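Local coordinates for import inner membrane translocase subunit TIM21 mitochondrial (PDB 2CIU), which keeps the outer-membrane TOM and inner-membrane TIM23 complexes in close contact during mitochondrial protein import, this chain being its intermembrane-space domain, at residues I47-K51 against W52-R56. Numbering follows the deposited sequence.
Sequences ITNDK and WTRNR
The turn of a beta hairpin brings Ile47 opposite Arg54 and folds the side chain of Asn49 back over Trp52. Ile47 and Arg54 form an antiparallel hydrogen-bonded pair: Ile47 N gives a nearly straight bond to Arg54 O (2.9 Å, 172°), and Arg54 N returns one to Ile47 O at 3.0 Å. Two side-chain oxygens shape the connection. A chi1 of 177° turns Thr48 OG1 away from its own N and beside the carbonyl carbon, where it accepts from Asp50 N at 2.8 Å in an ST turn; Asn49 OD1 accepts from Lys51 N at 2.7 Å in an Asx turn. The same side-chain oxygen, OD1, also takes Trp52 N at 3.0 Å, in the carbonyl plane, whereas Lys51 N comes from above that plane; two backbone N-H groups thus hold the amide in place.

Asn49 ND2 lies over one face of the indole, near its rim and 3.5 Å from Trp52 CZ3, with amide and ring planes perpendicular. Arg54 covers the same indole face: its chain bends twice, at chi2 and chi3, bringing NH1 over the indole near its rim, while Trp52 NE1 lies over the centre of the guanidinium. Arg54 NH1 bonds Trp52 O at 2.8 Å, a bent bond (137°) made at the guanidinium edge, which ties Arg54 to the backbone carbonyl of Trp52. On the sheet face of Thr48 and Thr53, a water joins their two OG1 atoms. Beyond the Ile47-Arg54 pair, Ile47 and the extended chain of Arg56 cross at about a right angle, Ile47 CG2 and CD1 packing against CG, CD and NE of Arg56, with CG2 3.5 Å from CD.

The hairpin of strands 41-48 and 53-55 stands at the surface, where Thr53 and Asn55 touch Leu46; strand 41-48 also pairs with strand 70-79, which joins the hairpin to the antiparallel sheet.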
# COMPACT_ATOMS: atom_id res chain seq x y z
N ILE A 47 -4.08 10.04 10.46
CA ILE A 47 -3.74 10.15 11.87
C ILE A 47 -4.79 11.03 12.54
O ILE A 47 -5.46 11.83 11.89
CB ILE A 47 -2.33 10.74 12.06
CG1 ILE A 47 -2.23 12.11 11.39
CG2 ILE A 47 -1.28 9.79 11.46
CD1 ILE A 47 -0.92 12.84 11.65
N THR A 48 -4.93 10.87 13.84
CA THR A 48 -5.93 11.64 14.56
C THR A 48 -5.47 11.95 15.97
O THR A 48 -4.67 11.21 16.54
CB THR A 48 -7.26 10.87 14.62
OG1 THR A 48 -8.22 11.61 15.38
CG2 THR A 48 -7.04 9.52 15.28
N ASN A 49 -5.98 13.05 16.51
CA ASN A 49 -5.69 13.46 17.88
C ASN A 49 -6.99 13.26 18.65
O ASN A 49 -7.18 13.81 19.74
CB ASN A 49 -5.27 14.94 17.94
CG ASN A 49 -6.30 15.86 17.29
OD1 ASN A 49 -7.38 15.43 16.90
ND2 ASN A 49 -5.96 17.15 17.20
N ASP A 50 -7.88 12.46 18.06
CA ASP A 50 -9.19 12.15 18.62
C ASP A 50 -10.17 13.31 18.50
O ASP A 50 -11.30 13.23 18.99
CB ASP A 50 -9.07 11.71 20.09
CG ASP A 50 -8.28 10.42 20.24
OD1 ASP A 50 -8.61 9.44 19.53
OD2 ASP A 50 -7.34 10.38 21.06
N LYS A 51 -9.74 14.38 17.83
CA LYS A 51 -10.58 15.56 17.62
C LYS A 51 -10.95 15.60 16.13
O LYS A 51 -12.11 15.79 15.75
CB LYS A 51 -9.82 16.82 18.02
CG LYS A 51 -9.24 16.82 19.43
CD LYS A 51 -10.31 16.68 20.49
CE LYS A 51 -9.69 16.68 21.88
NZ LYS A 51 -10.70 16.47 22.96
N TRP A 52 -9.94 15.44 15.28
CA TRP A 52 -10.19 15.41 13.84
C TRP A 52 -9.11 14.61 13.15
O TRP A 52 -7.97 14.53 13.62
CB TRP A 52 -10.28 16.84 13.25
CG TRP A 52 -9.02 17.62 13.22
CD1 TRP A 52 -8.12 17.69 12.19
CD2 TRP A 52 -8.51 18.46 14.26
NE1 TRP A 52 -7.08 18.52 12.53
CE2 TRP A 52 -7.29 19.01 13.79
CE3 TRP A 52 -8.96 18.80 15.54
CZ2 TRP A 52 -6.52 19.88 14.56
CZ3 TRP A 52 -8.18 19.68 16.30
CH2 TRP A 52 -6.98 20.21 15.81
N THR A 53 -9.48 13.99 12.04
CA THR A 53 -8.57 13.15 11.27
C THR A 53 -7.99 13.88 10.07
O THR A 53 -8.62 14.76 9.50
CB THR A 53 -9.32 11.90 10.78
OG1 THR A 53 -9.85 11.20 11.92
CG2 THR A 53 -8.37 10.97 10.01
N ARG A 54 -6.76 13.52 9.71
CA ARG A 54 -6.09 14.11 8.56
C ARG A 54 -5.03 13.16 8.03
O ARG A 54 -4.57 12.27 8.75
CB ARG A 54 -5.46 15.46 8.92
CG ARG A 54 -4.34 15.39 9.95
CD ARG A 54 -4.90 15.34 11.37
NE ARG A 54 -4.18 16.26 12.24
CZ ARG A 54 -4.53 16.55 13.49
NH1 ARG A 54 -5.61 15.98 14.03
NH2 ARG A 54 -3.81 17.41 14.20
N ASN A 55 -4.64 13.33 6.77
CA ASN A 55 -3.60 12.47 6.21
C ASN A 55 -2.23 13.08 6.40
O ASN A 55 -2.04 14.29 6.25
CB ASN A 55 -3.83 12.21 4.71
CG ASN A 55 -4.03 13.49 3.93
OD1 ASN A 55 -5.07 14.13 4.03
ND2 ASN A 55 -3.03 13.86 3.13
N ARG A 56 -1.27 12.24 6.76
CA ARG A 56 0.11 12.66 6.92
C ARG A 56 0.68 12.73 5.52
O ARG A 56 0.11 12.17 4.57
CB ARG A 56 0.94 11.60 7.67
CG ARG A 56 0.82 11.56 9.17
CD ARG A 56 1.72 10.45 9.72
NE ARG A 56 1.71 10.40 11.18
CZ ARG A 56 2.33 9.47 11.90
NH1 ARG A 56 3.01 8.50 11.29
NH2 ARG A 56 2.27 9.50 13.22
O HOH W 1 -10.91 12.28 14.36